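Local coordinates for protein oxidoreductase (Listeria innocua, PDB 3E18) that binds NAD through a Rossmann-type domain and is probably a dehydrogenase of the GFO/IDH/MocA family, its substrate not established, at residues M146-G158 / N220-N232. Numbering follows the deposited sequence.
Sequences MFHLESRVHGANG and NGITAQIEVGTTN
Strands 146-154 and 223-229 are the parallel pair in the mixed sheet of the GFO/IDH/MocA C-terminal domain; their directions differ by 1° and their axes approach to 4.7 Å. A regular ladder of backbone hydrogen bonds runs from T223 N to F147 O (3.0 Å) as far as G229 N to V153 O, T223, Q225 and E227 each bonding through N and O to the two neighbours of H148, E150 and R152 in turn; N232 N to G155 O and G158 N to T230 O continue the link between the loops. Those three share a polar face with T223, Q225 and E227. T223 OG1 meets the H148 ring at its edge, 2.6 Å from ND1, while NE2 of the same ring gives its hydrogen to E150 OE2; bonds at both nitrogens should fix the ring's rotation. R152 directs NH1 and NH2 end-on to E150 OE1, and its NE makes a salt bridge to E227 OE2 whose hydrogen bond is weak (3.3 Å). E227 reaches across to H154 because chi1 (-167°) turns its CG away from the backbone N; H154 NE2 donates to the anti lone pair of OE2 at 2.6 Å, ring and carboxylate being 10° from coplanar. Its other oxygen, OE1, accepts from Q225 NE2 (2.9 Å), and a water bridges it to R152 NH1. The positive charge of R152 probably stabilises both carboxylates. N232 ND2 lies over the centre of the H154 ring, 3.3 Å above its plane, and bonds to Y240 of the second subunit. Q225 also pairs with Q225 of that subunit, placing the polar face at the dimer interface. L149, S151, I226 and V228 pack against helix 173-188 on the other face, and strands 239-243 and 211-218 flank the pair.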
loop_
_atom_site.group_PDB
_atom_site.type_symbol
_atom_site.label_atom_id
_atom_site.label_comp_id
_atom_site.label_asym_id
_atom_site.label_seq_id
_atom_site.Cartn_x
_atom_site.Cartn_y
_atom_site.Cartn_z
ATOM N N MET A 146 10.801 -4.606 -13.850
ATOM C CA MET A 146 9.969 -4.622 -12.647
ATOM C C MET A 146 10.498 -3.531 -11.728
ATOM O O MET A 146 11.666 -3.573 -11.339
ATOM C CB MET A 146 10.041 -5.994 -11.960
ATOM C CG MET A 146 8.945 -6.269 -10.939
ATOM S SD MET A 146 9.031 -7.930 -10.250
ATOM C CE MET A 146 8.566 -8.913 -11.667
ATOM N N PHE A 147 9.658 -2.546 -11.405
ATOM C CA PHE A 147 10.108 -1.388 -10.612
ATOM C C PHE A 147 9.379 -1.243 -9.280
ATOM O O PHE A 147 9.745 -0.417 -8.455
ATOM C CB PHE A 147 10.059 -0.074 -11.431
ATOM C CG PHE A 147 8.660 0.349 -11.879
ATOM C CD1 PHE A 147 7.789 1.005 -11.012
ATOM C CD2 PHE A 147 8.238 0.120 -13.187
ATOM C CE1 PHE A 147 6.510 1.392 -11.426
ATOM C CE2 PHE A 147 6.977 0.516 -13.613
ATOM C CZ PHE A 147 6.104 1.142 -12.730
ATOM N N HIS A 148 8.350 -2.054 -9.050
ATOM C CA HIS A 148 7.608 -1.938 -7.823
ATOM C C HIS A 148 7.042 -3.307 -7.457
ATOM O O HIS A 148 6.429 -3.942 -8.295
ATOM C CB HIS A 148 6.479 -0.901 -7.948
ATOM C CG HIS A 148 5.638 -0.791 -6.712
ATOM N ND1 HIS A 148 6.075 -0.158 -5.568
ATOM C CD2 HIS A 148 4.406 -1.278 -6.426
ATOM C CE1 HIS A 148 5.145 -0.248 -4.635
ATOM N NE2 HIS A 148 4.121 -0.922 -5.129
ATOM N N LEU A 149 7.294 -3.760 -6.228
ATOM C CA LEU A 149 6.841 -5.103 -5.785
ATOM C C LEU A 149 6.067 -5.035 -4.499
ATOM O O LEU A 149 6.475 -4.377 -3.560
ATOM C CB LEU A 149 8.042 -6.044 -5.566
ATOM C CG LEU A 149 8.968 -6.367 -6.744
ATOM C CD1 LEU A 149 10.066 -5.303 -6.944
ATOM C CD2 LEU A 149 9.589 -7.729 -6.510
ATOM N N GLU A 150 4.958 -5.763 -4.403
ATOM C CA GLU A 150 4.242 -5.754 -3.154
ATOM C C GLU A 150 4.103 -7.200 -2.737
ATOM O O GLU A 150 3.599 -8.004 -3.497
ATOM C CB GLU A 150 2.872 -5.062 -3.274
ATOM C CG GLU A 150 2.975 -3.593 -3.647
ATOM C CD GLU A 150 1.658 -2.879 -3.837
ATOM O OE1 GLU A 150 0.572 -3.419 -3.494
ATOM O OE2 GLU A 150 1.724 -1.740 -4.341
ATOM N N SER A 151 4.609 -7.515 -1.547
ATOM C CA SER A 151 4.686 -8.880 -1.046
ATOM C C SER A 151 3.950 -8.920 0.280
ATOM O O SER A 151 4.316 -8.207 1.219
ATOM C CB SER A 151 6.165 -9.257 -0.901
ATOM O OG SER A 151 6.345 -10.535 -0.314
ATOM N N ARG A 152 2.899 -9.738 0.376
ATOM C CA ARG A 152 2.009 -9.693 1.530
ATOM C C ARG A 152 1.731 -11.093 2.039
ATOM O O ARG A 152 1.430 -11.979 1.267
ATOM C CB ARG A 152 0.645 -9.073 1.153
ATOM C CG ARG A 152 0.648 -7.574 0.859
ATOM C CD ARG A 152 -0.758 -7.077 0.488
ATOM N NE ARG A 152 -0.789 -5.618 0.278
ATOM C CZ ARG A 152 -0.591 -5.003 -0.886
ATOM N NH1 ARG A 152 -0.637 -3.677 -0.956
ATOM N NH2 ARG A 152 -0.329 -5.697 -1.984
ATOM N N VAL A 153 1.833 -11.286 3.343
ATOM C CA VAL A 153 1.319 -12.512 3.947
ATOM C C VAL A 153 0.236 -12.127 4.939
ATOM O O VAL A 153 0.519 -11.571 6.000
ATOM C CB VAL A 153 2.445 -13.365 4.605
ATOM C CG1 VAL A 153 1.846 -14.585 5.304
ATOM C CG2 VAL A 153 3.459 -13.822 3.552
ATOM N N HIS A 154 -1.009 -12.437 4.597
ATOM C CA HIS A 154 -2.158 -12.076 5.412
ATOM C C HIS A 154 -2.831 -13.331 5.945
ATOM O O HIS A 154 -2.842 -14.367 5.284
ATOM C CB HIS A 154 -3.184 -11.323 4.558
ATOM C CG HIS A 154 -2.838 -9.885 4.295
ATOM N ND1 HIS A 154 -3.663 -9.053 3.569
ATOM C CD2 HIS A 154 -1.785 -9.126 4.682
ATOM C CE1 HIS A 154 -3.122 -7.850 3.498
ATOM N NE2 HIS A 154 -1.984 -7.864 4.168
ATOM N N GLY A 155 -3.424 -13.221 7.122
ATOM C CA GLY A 155 -4.202 -14.329 7.689
ATOM C C GLY A 155 -4.958 -13.826 8.887
ATOM O O GLY A 155 -4.804 -12.675 9.260
ATOM N N ALA A 156 -5.802 -14.663 9.488
ATOM C CA ALA A 156 -6.479 -14.251 10.707
ATOM C C ALA A 156 -6.356 -15.308 11.802
ATOM O O ALA A 156 -7.351 -15.758 12.362
ATOM C CB ALA A 156 -7.935 -13.907 10.428
ATOM N N ASN A 157 -5.120 -15.694 12.100
ATOM C CA ASN A 157 -4.852 -16.688 13.136
ATOM C C ASN A 157 -4.066 -16.137 14.330
ATOM O O ASN A 157 -3.815 -16.856 15.305
ATOM C CB ASN A 157 -4.164 -17.919 12.530
ATOM C CG ASN A 157 -5.120 -18.782 11.719
ATOM O OD1 ASN A 157 -6.290 -18.928 12.072
ATOM N ND2 ASN A 157 -4.625 -19.359 10.625
ATOM N N GLY A 158 -3.705 -14.854 14.270
ATOM C CA GLY A 158 -2.975 -14.225 15.365
ATOM C C GLY A 158 -1.519 -14.653 15.412
ATOM O O GLY A 158 -0.968 -15.100 14.405
ATOM N N ASN A 220 18.490 2.309 -6.832
ATOM C CA ASN A 220 18.131 2.278 -8.253
ATOM C C ASN A 220 16.673 2.666 -8.584
ATOM O O ASN A 220 16.238 2.538 -9.727
ATOM C CB ASN A 220 18.487 0.923 -8.879
ATOM C CG ASN A 220 17.579 -0.208 -8.413
ATOM O OD1 ASN A 220 16.735 -0.042 -7.532
ATOM N ND2 ASN A 220 17.759 -1.373 -9.011
ATOM N N GLY A 221 15.922 3.113 -7.583
ATOM C CA GLY A 221 14.590 3.655 -7.829
ATOM C C GLY A 221 13.484 2.637 -7.606
ATOM O O GLY A 221 12.314 3.000 -7.614
ATOM N N ILE A 222 13.852 1.375 -7.429
ATOM C CA ILE A 222 12.858 0.308 -7.178
ATOM C C ILE A 222 12.186 0.528 -5.838
ATOM O O ILE A 222 12.835 0.918 -4.861
ATOM C CB ILE A 222 13.491 -1.088 -7.283
ATOM C CG1 ILE A 222 13.840 -1.382 -8.743
ATOM C CG2 ILE A 222 12.559 -2.213 -6.703
ATOM C CD1 ILE A 222 14.532 -2.712 -8.957
ATOM N N THR A 223 10.875 0.286 -5.780
ATOM C CA THR A 223 10.160 0.476 -4.544
ATOM C C THR A 223 9.468 -0.842 -4.175
ATOM O O THR A 223 9.241 -1.707 -5.023
ATOM C CB THR A 223 9.153 1.681 -4.583
ATOM O OG1 THR A 223 8.165 1.460 -5.594
ATOM C CG2 THR A 223 9.872 3.022 -4.851
ATOM N N ALA A 224 9.204 -1.021 -2.901
ATOM C CA ALA A 224 8.543 -2.250 -2.456
ATOM C C ALA A 224 7.726 -1.959 -1.258
ATOM O O ALA A 224 8.077 -1.106 -0.465
ATOM C CB ALA A 224 9.568 -3.346 -2.138
ATOM N N GLN A 225 6.628 -2.692 -1.120
ATOM C CA GLN A 225 5.845 -2.622 0.079
ATOM C C GLN A 225 5.761 -4.049 0.565
ATOM O O GLN A 225 5.383 -4.918 -0.212
ATOM C CB GLN A 225 4.450 -2.080 -0.209
ATOM C CG GLN A 225 3.555 -2.022 1.045
ATOM C CD GLN A 225 2.241 -1.303 0.805
ATOM O OE1 GLN A 225 2.163 -0.412 -0.029
ATOM N NE2 GLN A 225 1.190 -1.701 1.533
ATOM N N ILE A 226 6.148 -4.276 1.823
ATOM C CA ILE A 226 6.138 -5.614 2.439
ATOM C C ILE A 226 5.166 -5.578 3.587
ATOM O O ILE A 226 5.152 -4.648 4.394
ATOM C CB ILE A 226 7.552 -6.036 2.965
ATOM C CG1 ILE A 226 8.636 -5.861 1.883
ATOM C CG2 ILE A 226 7.520 -7.417 3.603
ATOM C CD1 ILE A 226 8.400 -6.594 0.569
ATOM N N GLU A 227 4.343 -6.603 3.713
ATOM C CA GLU A 227 3.321 -6.484 4.718
ATOM C C GLU A 227 3.097 -7.874 5.263
ATOM O O GLU A 227 3.198 -8.844 4.522
ATOM C CB GLU A 227 2.083 -5.982 3.991
ATOM C CG GLU A 227 0.942 -5.487 4.784
ATOM C CD GLU A 227 -0.074 -4.848 3.864
ATOM O OE1 GLU A 227 0.163 -3.717 3.372
ATOM O OE2 GLU A 227 -1.099 -5.497 3.608
ATOM N N VAL A 228 2.869 -7.960 6.566
ATOM C CA VAL A 228 2.390 -9.184 7.202
ATOM C C VAL A 228 1.229 -8.749 8.040
ATOM O O VAL A 228 1.282 -7.700 8.680
ATOM C CB VAL A 228 3.465 -9.858 8.100
ATOM C CG1 VAL A 228 2.877 -11.063 8.884
ATOM C CG2 VAL A 228 4.637 -10.351 7.274
ATOM N N GLY A 229 0.169 -9.546 8.056
ATOM C CA GLY A 229 -0.932 -9.248 8.936
ATOM C C GLY A 229 -1.469 -10.565 9.460
ATOM O O GLY A 229 -1.476 -11.561 8.735
ATOM N N THR A 230 -1.895 -10.558 10.719
ATOM C CA THR A 230 -2.454 -11.751 11.372
ATOM C C THR A 230 -3.868 -11.487 11.867
ATOM O O THR A 230 -4.431 -12.276 12.638
ATOM C CB THR A 230 -1.556 -12.266 12.543
ATOM O OG1 THR A 230 -1.306 -11.217 13.499
ATOM C CG2 THR A 230 -0.237 -12.800 12.022
ATOM N N THR A 231 -4.455 -10.389 11.391
ATOM C CA THR A 231 -5.798 -9.952 11.812
ATOM C C THR A 231 -6.673 -9.658 10.586
ATOM O O THR A 231 -7.588 -8.830 10.633
ATOM C CB THR A 231 -5.710 -8.671 12.677
ATOM O OG1 THR A 231 -4.874 -7.702 12.015
ATOM C CG2 THR A 231 -5.095 -8.984 14.025
ATOM N N ASN A 232 -6.359 -10.326 9.477
ATOM C CA ASN A 232 -6.982 -10.049 8.196
ATOM C C ASN A 232 -7.902 -11.188 7.810
ATOM O O ASN A 232 -7.448 -12.223 7.322
ATOM C CB ASN A 232 -5.914 -9.897 7.127
ATOM C CG ASN A 232 -4.897 -8.850 7.479
ATOM O OD1 ASN A 232 -4.289 -8.889 8.550
ATOM N ND2 ASN A 232 -4.697 -7.904 6.575
HETATM O O HOH W 1 -1.549 -2.912 1.618
#